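PDB 5ICQ: methylocystis parvus OBBP MbnE from Methylocystis parvus OBBP, which probably binds the copper chelator methanobactin in the periplasm as the solute-binding component of its uptake machinery. Local coordinates for residues E442-E447 / I469-R474; Y111-Q116 / I251-G256; W513-A518 / A533-I538. All coordinates share one frame; numbering follows the deposited sequence.

Contact 1 (E442-E447 / I469-R474); sequences EPFSFE and IGVEVR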
ATOM      1  N   GLU A 442     -23.379 -13.271  32.062  1.00 23.66           N
ATOM      2  CA  GLU A 442     -23.112 -14.427  31.218  1.00 24.46           C
ATOM      3  C   GLU A 442     -21.613 -14.608  31.017  1.00 20.31           C
ATOM      4  O   GLU A 442     -20.866 -13.628  31.006  1.00 19.18           O
ATOM      5  CB  GLU A 442     -23.784 -14.272  29.843  1.00 29.89           C
ATOM      6  CG  GLU A 442     -25.302 -14.191  29.884  1.00 42.05           C
ATOM      7  CD  GLU A 442     -25.949 -15.531  30.164  1.00 59.10           C
ATOM      8  OE1 GLU A 442     -26.850 -15.590  31.029  1.00 67.42           O
ATOM      9  OE2 GLU A 442     -25.558 -16.527  29.517  1.00 63.81           O
ATOM     10  N   PRO A 443     -21.148 -15.847  30.835  1.00 21.31           N
ATOM     11  CA  PRO A 443     -19.718 -16.064  30.583  1.00 21.29           C
ATOM     12  C   PRO A 443     -19.303 -15.440  29.258  1.00 19.41           C
ATOM     13  O   PRO A 443     -20.061 -15.449  28.285  1.00 16.34           O
ATOM     14  CB  PRO A 443     -19.584 -17.592  30.547  1.00 31.00           C
ATOM     15  CG  PRO A 443     -20.883 -18.132  31.086  1.00 26.74           C
ATOM     16  CD  PRO A 443     -21.916 -17.102  30.782  1.00 23.95           C
ATOM     17  N   PHE A 444     -18.099 -14.876  29.229  1.00 13.96           N
ATOM     18  CA  PHE A 444     -17.652 -14.177  28.026  1.00 14.48           C
ATOM     19  C   PHE A 444     -17.119 -15.197  27.025  1.00 11.57           C
ATOM     20  O   PHE A 444     -16.219 -15.987  27.354  1.00 12.34           O
ATOM     21  CB  PHE A 444     -16.579 -13.133  28.352  1.00 14.99           C
ATOM     22  CG  PHE A 444     -16.432 -12.076  27.284  1.00 12.77           C
ATOM     23  CD1 PHE A 444     -15.845 -12.378  26.062  1.00 10.71           C
ATOM     24  CD2 PHE A 444     -16.927 -10.793  27.486  1.00 12.74           C
ATOM     25  CE1 PHE A 444     -15.723 -11.421  25.067  1.00 13.16           C
ATOM     26  CE2 PHE A 444     -16.814  -9.824  26.491  1.00 14.86           C
ATOM     27  CZ  PHE A 444     -16.210 -10.143  25.280  1.00 10.16           C
ATOM     28  N   SER A 445     -17.675 -15.196  25.813  1.00 10.99           N
ATOM     29  CA  SER A 445     -17.139 -16.060  24.771  1.00 14.44           C
ATOM     30  C   SER A 445     -17.364 -15.423  23.406  1.00 16.97           C
ATOM     31  O   SER A 445     -18.317 -14.667  23.202  1.00 14.64           O
ATOM     32  CB  SER A 445     -17.750 -17.468  24.825  1.00 28.55           C
ATOM     33  OG  SER A 445     -19.045 -17.491  24.293  1.00 29.96           O
ATOM     34  N   PHE A 446     -16.460 -15.722  22.477  1.00  9.99           N
ATOM     35  CA  PHE A 446     -16.553 -15.141  21.143  1.00  9.03           C
ATOM     36  C   PHE A 446     -15.794 -16.019  20.164  1.00 12.31           C
ATOM     37  O   PHE A 446     -15.087 -16.951  20.548  1.00 13.52           O
ATOM     38  CB  PHE A 446     -16.042 -13.690  21.114  1.00  8.00           C
ATOM     39  CG  PHE A 446     -14.530 -13.529  21.228  1.00 11.85           C
ATOM     40  CD1 PHE A 446     -13.911 -13.502  22.468  1.00  9.06           C
ATOM     41  CD2 PHE A 446     -13.745 -13.343  20.092  1.00 11.48           C
ATOM     42  CE1 PHE A 446     -12.535 -13.317  22.578  1.00  9.35           C
ATOM     43  CE2 PHE A 446     -12.357 -13.166  20.187  1.00 11.51           C
ATOM     44  CZ  PHE A 446     -11.751 -13.148  21.436  1.00  7.71           C
ATOM     45  N   GLU A 447     -15.947 -15.700  18.886  1.00  7.85           N
ATOM     46  CA  GLU A 447     -15.353 -16.488  17.818  1.00  5.47           C
ATOM     47  C   GLU A 447     -14.395 -15.621  17.014  1.00  9.34           C
ATOM     48  O   GLU A 447     -14.724 -14.478  16.681  1.00 11.16           O
ATOM     49  CB  GLU A 447     -16.448 -17.038  16.908  1.00  9.11           C
ATOM     50  CG  GLU A 447     -15.930 -17.685  15.637  1.00 11.80           C
ATOM     51  CD  GLU A 447     -17.049 -17.880  14.623  1.00 23.58           C
ATOM     52  OE1 GLU A 447     -17.638 -18.971  14.576  1.00 18.94           O
ATOM     53  OE2 GLU A 447     -17.350 -16.920  13.894  1.00 26.74           O
ATOM     54  N   ILE A 469      -7.593 -15.745  31.341  1.00 11.96           N
ATOM     55  CA  ILE A 469      -8.403 -14.791  32.103  1.00 13.90           C
ATOM     56  C   ILE A 469      -9.878 -15.157  31.977  1.00 13.01           C
ATOM     57  O   ILE A 469     -10.757 -14.297  32.104  1.00 15.12           O
ATOM     58  CB  ILE A 469      -8.156 -13.330  31.670  1.00 16.49           C
ATOM     59  CG1 ILE A 469      -8.374 -13.148  30.164  1.00 13.78           C
ATOM     60  CG2 ILE A 469      -6.757 -12.866  32.088  1.00 20.43           C
ATOM     61  CD1 ILE A 469      -8.470 -11.687  29.745  1.00 13.26           C
ATOM     62  N   GLY A 470     -10.162 -16.438  31.733  1.00 14.99           N
ATOM     63  CA  GLY A 470     -11.532 -16.921  31.779  1.00 10.60           C
ATOM     64  C   GLY A 470     -12.377 -16.642  30.555  1.00 13.90           C
ATOM     65  O   GLY A 470     -13.610 -16.649  30.654  1.00 13.01           O
ATOM     66  N   VAL A 471     -11.762 -16.410  29.399  1.00 11.12           N
ATOM     67  CA  VAL A 471     -12.479 -16.032  28.184  1.00 10.12           C
ATOM     68  C   VAL A 471     -12.473 -17.218  27.228  1.00 10.42           C
ATOM     69  O   VAL A 471     -11.408 -17.753  26.904  1.00 13.04           O
ATOM     70  CB  VAL A 471     -11.847 -14.794  27.522  1.00 11.84           C
ATOM     71  CG1 VAL A 471     -12.466 -14.554  26.140  1.00 13.56           C
ATOM     72  CG2 VAL A 471     -12.026 -13.573  28.420  1.00 10.64           C
ATOM     73  N   GLU A 472     -13.658 -17.623  26.778  1.00 13.58           N
ATOM     74  CA  GLU A 472     -13.801 -18.734  25.845  1.00 10.24           C
ATOM     75  C   GLU A 472     -13.699 -18.203  24.417  1.00 14.27           C
ATOM     76  O   GLU A 472     -14.467 -17.323  24.026  1.00 17.38           O
ATOM     77  CB  GLU A 472     -15.137 -19.438  26.067  1.00 15.91           C
ATOM     78  CG  GLU A 472     -15.464 -20.498  25.021  1.00 25.20           C
ATOM     79  CD  GLU A 472     -16.805 -21.151  25.285  1.00 39.08           C
ATOM     80  OE1 GLU A 472     -16.999 -21.678  26.402  1.00 44.41           O
ATOM     81  OE2 GLU A 472     -17.670 -21.116  24.387  1.00 42.12           O
ATOM     82  N   VAL A 473     -12.747 -18.721  23.642  1.00 11.33           N
ATOM     83  CA  VAL A 473     -12.517 -18.235  22.280  1.00  8.54           C
ATOM     84  C   VAL A 473     -12.592 -19.416  21.324  1.00 12.77           C
ATOM     85  O   VAL A 473     -11.788 -20.347  21.422  1.00 12.56           O
ATOM     86  CB  VAL A 473     -11.163 -17.528  22.140  1.00 10.59           C
ATOM     87  CG1 VAL A 473     -11.030 -16.926  20.730  1.00 12.20           C
ATOM     88  CG2 VAL A 473     -10.985 -16.454  23.232  1.00 10.91           C
ATOM     89  N   ARG A 474     -13.532 -19.372  20.388  1.00  9.21           N
ATOM     90  CA  ARG A 474     -13.618 -20.392  19.356  1.00  9.44           C
ATOM     91  C   ARG A 474     -12.953 -19.891  18.080  1.00 10.98           C
ATOM     92  O   ARG A 474     -13.281 -18.806  17.590  1.00 13.67           O
ATOM     93  CB  ARG A 474     -15.084 -20.747  19.103  1.00 15.94           C
ATOM     94  CG  ARG A 474     -15.794 -21.169  20.385  1.00 28.68           C
ATOM     95  CD  ARG A 474     -17.301 -20.955  20.337  1.00 43.15           C
ATOM     96  NE  ARG A 474     -17.706 -19.634  20.825  1.00 48.74           N
ATOM     97  CZ  ARG A 474     -18.433 -18.772  20.122  1.00 44.15           C
ATOM     98  NH1 ARG A 474     -18.837 -19.085  18.898  1.00 48.08           N
ATOM     99  NH2 ARG A 474     -18.768 -17.601  20.640  1.00 36.64           N
TER
HETATM  100  O   HOH W   1     -15.946 -17.536  29.578  1.00 22.76           O
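The phenyl ring of F446 takes V473 on one face and V471 at its edge. CG1 of V473 stands over the ring, 4.2 Å from the centroid of F446 and 23° off the normal, a CH-pi contact displaced toward the rim, while its CG2 closes on CE1. Near the ring plane, CG1 of V471 lies 3.8 Å from CE1 of F446; the same methyl touches CD1 of F444. The F444 ring has CD1 of F446 in plane at its edge, and F342 meets it edge-to-face. The guanidinium of R474, bent over at chi3 (-90°), lays one face on F446 C and E447 CB, with S445 O in its plane at the edge. The F446 ring reaches the valines with CG between backbone N and carbonyl carbon (chi1 73°).

The two segments lie on strands 442-450 and 472-477, parallel in a beta-alpha-beta unit whose helix 453-467 leads from one to the other. Three backbone bonds join them: E472 N to F444 O, F446 N to E472 O, and R474 N to F446 O at 2.9 Å. F446 and V473 share the sheet face covered by L466 of that helix; F333 meets the F446 ring edge-to-face. On the other face, with S445 and E472, OE1 of E447 is 4.5 Å from NH1 of R474, at most an attraction of charges with no N-H aimed at the oxygen; OE2 is salt-bridged to R486. Next to the E472 N to F444 O bond, a water donates to F444 O and G470 O, G470 being the C-prime residue of the helix-ending Schellman motif.

Contact 2 (Y111-Q116 / I251-G256); sequences YPLIAQ and IPSQRG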
ATOM      1  N   TYR A 111       6.640  14.625 -11.222  1.00 10.49           N
ATOM      2  CA  TYR A 111       7.511  15.394 -12.096  1.00  9.56           C
ATOM      3  C   TYR A 111       7.112  15.167 -13.548  1.00  9.98           C
ATOM      4  O   TYR A 111       6.361  14.236 -13.843  1.00 10.99           O
ATOM      5  CB  TYR A 111       8.978  15.007 -11.853  1.00 10.34           C
ATOM      6  CG  TYR A 111       9.438  15.472 -10.480  1.00 11.97           C
ATOM      7  CD1 TYR A 111       9.807  16.798 -10.264  1.00 14.27           C
ATOM      8  CD2 TYR A 111       9.472  14.590  -9.395  1.00 13.08           C
ATOM      9  CE1 TYR A 111      10.216  17.239  -8.994  1.00 13.45           C
ATOM     10  CE2 TYR A 111       9.888  15.015  -8.125  1.00 11.10           C
ATOM     11  CZ  TYR A 111      10.247  16.348  -7.935  1.00 11.31           C
ATOM     12  OH  TYR A 111      10.645  16.797  -6.675  1.00 14.65           O
ATOM     13  N   PRO A 112       7.531  16.047 -14.467  1.00 12.71           N
ATOM     14  CA  PRO A 112       6.992  15.984 -15.837  1.00 11.13           C
ATOM     15  C   PRO A 112       7.242  14.648 -16.525  1.00 13.71           C
ATOM     16  O   PRO A 112       8.302  14.025 -16.385  1.00  8.08           O
ATOM     17  CB  PRO A 112       7.718  17.126 -16.564  1.00  8.49           C
ATOM     18  CG  PRO A 112       7.987  18.152 -15.444  1.00 11.83           C
ATOM     19  CD  PRO A 112       8.317  17.276 -14.242  1.00 12.19           C
ATOM     20  N   LEU A 113       6.237  14.219 -17.287  1.00 11.40           N
ATOM     21  CA  LEU A 113       6.361  13.079 -18.187  1.00  9.09           C
ATOM     22  C   LEU A 113       5.659  13.478 -19.483  1.00  8.46           C
ATOM     23  O   LEU A 113       6.155  14.357 -20.196  1.00 10.04           O
ATOM     24  CB  LEU A 113       5.781  11.803 -17.561  1.00  6.61           C
ATOM     25  CG  LEU A 113       6.105  10.474 -18.283  1.00  9.60           C
ATOM     26  CD1 LEU A 113       7.584  10.390 -18.735  1.00 10.70           C
ATOM     27  CD2 LEU A 113       5.746   9.269 -17.418  1.00 10.60           C
ATOM     28  N   ILE A 114       4.497  12.893 -19.786  1.00 11.08           N
ATOM     29  CA  ILE A 114       3.772  13.318 -20.986  1.00  7.90           C
ATOM     30  C   ILE A 114       3.394  14.796 -20.889  1.00 12.82           C
ATOM     31  O   ILE A 114       3.441  15.531 -21.885  1.00 12.46           O
ATOM     32  CB  ILE A 114       2.543  12.423 -21.223  1.00 13.64           C
ATOM     33  CG1 ILE A 114       2.984  11.040 -21.700  1.00 13.53           C
ATOM     34  CG2 ILE A 114       1.600  13.053 -22.259  1.00 11.79           C
ATOM     35  CD1 ILE A 114       1.866  10.000 -21.686  1.00 11.27           C
ATOM     36  N   ALA A 115       3.032  15.265 -19.694  1.00 10.63           N
ATOM     37  CA  ALA A 115       2.877  16.700 -19.472  1.00 10.48           C
ATOM     38  C   ALA A 115       4.238  17.301 -19.142  1.00 13.68           C
ATOM     39  O   ALA A 115       4.886  16.883 -18.174  1.00 11.92           O
ATOM     40  CB  ALA A 115       1.889  16.983 -18.337  1.00 11.44           C
ATOM     41  N   GLN A 116       4.669  18.290 -19.933  1.00 13.26           N
ATOM     42  CA  GLN A 116       5.953  18.924 -19.661  1.00 17.23           C
ATOM     43  C   GLN A 116       5.867  19.970 -18.555  1.00 15.15           C
ATOM     44  O   GLN A 116       6.895  20.294 -17.955  1.00 17.44           O
ATOM     45  CB  GLN A 116       6.537  19.544 -20.939  1.00 19.04           C
ATOM     46  CG  GLN A 116       5.901  20.829 -21.400  1.00 26.78           C
ATOM     47  CD  GLN A 116       6.605  21.399 -22.630  1.00 39.06           C
ATOM     48  OE1 GLN A 116       7.224  20.660 -23.402  1.00 37.67           O
ATOM     49  NE2 GLN A 116       6.527  22.712 -22.807  1.00 38.40           N
ATOM     50  N   ILE A 251      13.977  12.266 -21.207  1.00 14.23           N
ATOM     51  CA  ILE A 251      13.256  13.121 -20.255  1.00 15.26           C
ATOM     52  C   ILE A 251      13.898  12.953 -18.883  1.00 13.37           C
ATOM     53  O   ILE A 251      14.286  11.826 -18.532  1.00 11.73           O
ATOM     54  CB  ILE A 251      11.772  12.729 -20.230  1.00 19.20           C
ATOM     55  CG1 ILE A 251      11.122  12.992 -21.600  1.00 21.33           C
ATOM     56  CG2 ILE A 251      11.011  13.447 -19.128  1.00 19.70           C
ATOM     57  CD1 ILE A 251      11.038  14.454 -21.987  1.00 18.05           C
ATOM     58  N   PRO A 252      14.070  14.022 -18.094  1.00 14.18           N
ATOM     59  CA  PRO A 252      14.774  13.878 -16.806  1.00  9.32           C
ATOM     60  C   PRO A 252      14.223  12.787 -15.901  1.00  7.99           C
ATOM     61  O   PRO A 252      15.005  12.015 -15.332  1.00 11.14           O
ATOM     62  CB  PRO A 252      14.615  15.271 -16.181  1.00 14.24           C
ATOM     63  CG  PRO A 252      14.637  16.196 -17.389  1.00 14.79           C
ATOM     64  CD  PRO A 252      13.805  15.436 -18.421  1.00 11.06           C
ATOM     65  N   SER A 253      12.896  12.687 -15.767  1.00 10.35           N
ATOM     66  CA  SER A 253      12.288  11.672 -14.907  1.00 10.62           C
ATOM     67  C   SER A 253      12.480  10.252 -15.421  1.00 12.99           C
ATOM     68  O   SER A 253      12.103   9.300 -14.721  1.00 11.97           O
ATOM     69  CB  SER A 253      10.787  11.951 -14.761  1.00 14.25           C
ATOM     70  OG  SER A 253      10.112  11.769 -16.002  1.00 10.99           O
ATOM     71  N   GLN A 254      13.037  10.085 -16.618  1.00  8.89           N
ATOM     72  CA  GLN A 254      13.231   8.777 -17.229  1.00  9.08           C
ATOM     73  C   GLN A 254      14.699   8.377 -17.358  1.00 12.76           C
ATOM     74  O   GLN A 254      14.979   7.216 -17.683  1.00 10.33           O
ATOM     75  CB  GLN A 254      12.591   8.762 -18.632  1.00 11.45           C
ATOM     76  CG  GLN A 254      11.135   9.196 -18.661  1.00  7.62           C
ATOM     77  CD  GLN A 254      10.256   8.125 -18.072  1.00 11.37           C
ATOM     78  OE1 GLN A 254       9.882   7.178 -18.756  1.00 13.22           O
ATOM     79  NE2 GLN A 254       9.957   8.245 -16.785  1.00 14.99           N
ATOM     80  N   ARG A 255      15.634   9.305 -17.150  1.00 12.67           N
ATOM     81  CA  ARG A 255      17.048   9.015 -17.362  1.00 11.35           C
ATOM     82  C   ARG A 255      17.554   8.048 -16.312  1.00 13.43           C
ATOM     83  O   ARG A 255      17.311   8.237 -15.115  1.00 12.18           O
ATOM     84  CB  ARG A 255      17.877  10.300 -17.304  1.00 14.87           C
ATOM     85  CG  ARG A 255      17.658  11.226 -18.484  1.00 15.10           C
ATOM     86  CD  ARG A 255      18.360  12.560 -18.264  1.00 18.53           C
ATOM     87  NE  ARG A 255      18.027  13.521 -19.309  1.00 22.90           N
ATOM     88  CZ  ARG A 255      17.993  14.839 -19.137  1.00 28.42           C
ATOM     89  NH1 ARG A 255      18.265  15.364 -17.945  1.00 23.80           N
ATOM     90  NH2 ARG A 255      17.683  15.631 -20.158  1.00 24.09           N
ATOM     91  N   GLY A 256      18.268   7.014 -16.759  1.00  9.08           N
ATOM     92  CA  GLY A 256      18.759   5.991 -15.866  1.00 12.56           C
ATOM     93  C   GLY A 256      17.815   4.830 -15.658  1.00 13.74           C
ATOM     94  O   GLY A 256      18.215   3.829 -15.051  1.00 13.46           O
TER
HETATM   95  O   HOH W   2      10.933  15.001 -15.977  1.00 18.87           O
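S253 and P112 are joined by the direct polar link of this contact: OG of S253 donates to O of P112 at 2.9 Å, lying in the carbonyl plane with a C=O...OG angle of 159°. The hydroxyl is brought there by a chi1 of 67°, which sets OG between the serine's own backbone N and carbonyl carbon. A water gives the same oxygen a second donor, at 2.8 Å from P112 O, and accepts from S253 N, so one serine grips one carbonyl both directly and through solvent. CG2 of I251 approaches P112 O at 3.9 Å.

Beside this polar pair, L113 and Q254 cross at about a right angle. CD1 of L113 lies 3.6 Å from CD of Q254, and the same methyl is near CG and both ends of the amide. Q254 folds back at chi2 (-73°), and its NE2 makes a weak bond to S253 O.

Further out, OE1 of Q254 accepts a hydrogen bond from the hydroxyl of Y246, and A101 of strand 100-103 touches both L113 and S253. The turn itself is held by Q254 N bonding to I251 O at 2.9 Å. The contact thus fastens the loop between strands 237-242 and 262-268 to strand 109-120, joining two separate sheets. Were S253 replaced by alanine, P112 O would probably lose its direct donor, and its polar tie to the loop would then run through the water. As it stands, P112 O receives two donors, the serine hydroxyl and the water, so a direct and a water-borne bond hold the same carbonyl.

Contact 3 (W513-A518 / A533-I538); sequences WSSATA and AIDGMI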
ATOM      1  N   TRP A 513     -11.906   4.017   8.027  1.00  7.61           N
ATOM      2  CA  TRP A 513     -12.122   4.445   9.412  1.00  8.17           C
ATOM      3  C   TRP A 513     -13.246   5.454   9.628  1.00  9.08           C
ATOM      4  O   TRP A 513     -13.528   5.755  10.789  1.00 10.66           O
ATOM      5  CB  TRP A 513     -10.818   5.034   9.997  1.00 10.14           C
ATOM      6  CG  TRP A 513      -9.742   3.991  10.147  1.00  8.64           C
ATOM      7  CD1 TRP A 513      -8.607   3.850   9.392  1.00  6.63           C
ATOM      8  CD2 TRP A 513      -9.727   2.917  11.104  1.00  8.86           C
ATOM      9  NE1 TRP A 513      -7.891   2.747   9.822  1.00  9.72           N
ATOM     10  CE2 TRP A 513      -8.556   2.165  10.876  1.00  9.07           C
ATOM     11  CE3 TRP A 513     -10.592   2.525  12.134  1.00  7.73           C
ATOM     12  CZ2 TRP A 513      -8.228   1.039  11.643  1.00 13.86           C
ATOM     13  CZ3 TRP A 513     -10.263   1.408  12.900  1.00 10.94           C
ATOM     14  CH2 TRP A 513      -9.097   0.673  12.641  1.00 12.61           C
ATOM     15  N   SER A 514     -13.893   5.986   8.590  1.00 15.51           N
ATOM     16  CA  SER A 514     -14.883   7.037   8.807  1.00 12.64           C
ATOM     17  C   SER A 514     -16.195   6.461   9.328  1.00 11.93           C
ATOM     18  O   SER A 514     -16.557   5.314   9.041  1.00  9.68           O
ATOM     19  CB  SER A 514     -15.152   7.823   7.519  1.00 11.16           C
ATOM     20  OG  SER A 514     -15.914   7.036   6.624  1.00 19.37           O
ATOM     21  N   SER A 515     -16.909   7.284  10.104  1.00  8.29           N
ATOM     22  CA  SER A 515     -18.242   6.902  10.577  1.00  8.78           C
ATOM     23  C   SER A 515     -19.154   6.547   9.410  1.00 10.19           C
ATOM     24  O   SER A 515     -20.006   5.656   9.522  1.00 11.87           O
ATOM     25  CB  SER A 515     -18.864   8.053  11.369  1.00 11.84           C
ATOM     26  OG  SER A 515     -18.097   8.369  12.515  1.00 25.34           O
ATOM     27  N   ALA A 516     -19.005   7.260   8.290  1.00  8.38           N
ATOM     28  CA  ALA A 516     -19.879   7.055   7.133  1.00 10.48           C
ATOM     29  C   ALA A 516     -19.777   5.636   6.576  1.00 11.73           C
ATOM     30  O   ALA A 516     -20.757   5.120   6.024  1.00 12.62           O
ATOM     31  CB  ALA A 516     -19.545   8.071   6.041  1.00 18.25           C
ATOM     32  N   THR A 517     -18.623   4.985   6.711  1.00  9.52           N
ATOM     33  CA  THR A 517     -18.460   3.641   6.171  1.00  9.86           C
ATOM     34  C   THR A 517     -18.541   2.557   7.233  1.00  7.57           C
ATOM     35  O   THR A 517     -18.416   1.375   6.895  1.00 10.40           O
ATOM     36  CB  THR A 517     -17.127   3.507   5.431  1.00  7.91           C
ATOM     37  OG1 THR A 517     -16.037   3.768   6.328  1.00 10.31           O
ATOM     38  CG2 THR A 517     -17.073   4.474   4.244  1.00 12.06           C
ATOM     39  N   ALA A 518     -18.749   2.929   8.500  1.00  7.70           N
ATOM     40  CA  ALA A 518     -18.744   1.938   9.574  1.00  9.16           C
ATOM     41  C   ALA A 518     -19.848   0.894   9.414  1.00 11.50           C
ATOM     42  O   ALA A 518     -19.709  -0.231   9.910  1.00 10.10           O
ATOM     43  CB  ALA A 518     -18.890   2.627  10.931  1.00  5.65           C
ATOM     44  N   ALA A 533     -13.953  12.204  16.462  1.00 10.33           N
ATOM     45  CA  ALA A 533     -12.545  12.592  16.519  1.00 14.96           C
ATOM     46  C   ALA A 533     -11.738  11.939  15.404  1.00  9.38           C
ATOM     47  O   ALA A 533     -10.821  12.556  14.845  1.00  9.49           O
ATOM     48  CB  ALA A 533     -11.958  12.236  17.883  1.00 17.50           C
ATOM     49  N   ILE A 534     -12.046  10.688  15.055  1.00  8.86           N
ATOM     50  CA  ILE A 534     -11.404  10.097  13.880  1.00  9.93           C
ATOM     51  C   ILE A 534     -11.748  10.899  12.635  1.00 11.91           C
ATOM     52  O   ILE A 534     -10.871  11.252  11.833  1.00  8.78           O
ATOM     53  CB  ILE A 534     -11.819   8.625  13.711  1.00  8.38           C
ATOM     54  CG1 ILE A 534     -11.212   7.764  14.817  1.00 10.70           C
ATOM     55  CG2 ILE A 534     -11.390   8.118  12.338  1.00 10.37           C
ATOM     56  CD1 ILE A 534     -11.722   6.315  14.745  1.00 12.98           C
ATOM     57  N   ASP A 535     -13.045  11.164  12.437  1.00  9.87           N
ATOM     58  CA  ASP A 535     -13.478  11.916  11.264  1.00 14.84           C
ATOM     59  C   ASP A 535     -12.817  13.287  11.222  1.00 13.85           C
ATOM     60  O   ASP A 535     -12.431  13.768  10.149  1.00 11.24           O
ATOM     61  CB  ASP A 535     -15.004  12.076  11.275  1.00 15.85           C
ATOM     62  CG  ASP A 535     -15.750  10.751  11.100  1.00 23.87           C
ATOM     63  OD1 ASP A 535     -15.108   9.714  10.844  1.00 19.09           O
ATOM     64  OD2 ASP A 535     -16.993  10.756  11.220  1.00 22.70           O
ATOM     65  N   GLY A 536     -12.704  13.939  12.385  1.00 10.88           N
ATOM     66  CA  GLY A 536     -12.078  15.253  12.431  1.00 14.10           C
ATOM     67  C   GLY A 536     -10.594  15.216  12.107  1.00  8.62           C
ATOM     68  O   GLY A 536     -10.076  16.112  11.438  1.00  9.00           O
ATOM     69  N   MET A 537      -9.882  14.190  12.583  1.00 10.38           N
ATOM     70  CA  MET A 537      -8.467  14.099  12.229  1.00  5.55           C
ATOM     71  C   MET A 537      -8.251  13.699  10.777  1.00  8.95           C
ATOM     72  O   MET A 537      -7.263  14.131  10.168  1.00 10.41           O
ATOM     73  CB  MET A 537      -7.710  13.145  13.160  1.00  6.62           C
ATOM     74  CG  MET A 537      -7.662  13.615  14.591  1.00 11.90           C
ATOM     75  SD  MET A 537      -6.926  15.277  14.803  1.00 18.56           S
ATOM     76  CE  MET A 537      -5.550  15.416  13.654  1.00 34.58           C
ATOM     77  N   ILE A 538      -9.139  12.888  10.202  1.00 10.94           N
ATOM     78  CA  ILE A 538      -9.043  12.626   8.769  1.00  9.30           C
ATOM     79  C   ILE A 538      -9.220  13.927   7.991  1.00 11.80           C
ATOM     80  O   ILE A 538      -8.458  14.227   7.066  1.00 12.28           O
ATOM     81  CB  ILE A 538     -10.070  11.560   8.345  1.00 11.70           C
ATOM     82  CG1 ILE A 538      -9.681  10.200   8.931  1.00 14.18           C
ATOM     83  CG2 ILE A 538     -10.155  11.475   6.817  1.00 17.10           C
ATOM     84  CD1 ILE A 538     -10.723   9.121   8.720  1.00 17.34           C
TER
HETATM   85  O   HOH W   3     -14.850   7.275  12.700  1.00  9.81           O
HETATM   86  O   HOH W   4     -17.939  10.065   8.389  1.00 22.67           O
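Helix 532-543 packs against the loop that follows helix 508-513, and the carboxylate of D535 on its flank takes hold of the first turn of that loop. OD1 of D535 accepts from S515 N at 3.1 Å, using its syn lone pair, with an N-H...O angle of 161°. The other oxygen, OD2, receives the hydroxyl OG of S515 at 2.9 Å, met on the syn side but 33° out of the carboxylate plane. With OG anti to its carbonyl carbon (chi1 -62°), S515 can offer N-H and hydroxyl to one carboxylate at once. A water accepting from A516 N makes a weak bond to OD2, extending the link by one residue.

Apolar groups pack alongside: CG2 of I534 lies 3.9 Å from CB of W513, and CD1 of I538 comes near the same CB. The indole leads away from the helix and stacks on Y499, while OG of S514 bonds to R510 O. Two donors from a single serine, one to each oxygen, would be expected to limit rotation of the carboxylate and to stabilise its negative charge.

Overall arrangement
From the N terminus the chain first passes strand 109-120 and returns 135 residues later to close contact 2, the longest loop of the three, tying the loop before strand 262-268 to a different sheet. Contact 1 follows, closing a short beta-alpha-beta excursion through helix 453-467. Contact 3 comes last, where helix 532-543 folds back on the loop after helix 508-513. The contacts run in series; none nests within or crosses another. Contacts 1 and 2 lie on opposite sides of the chain's centre, 58 Å apart between centres, whereas contacts 1 and 3 are 30 Å apart between centres and do not touch.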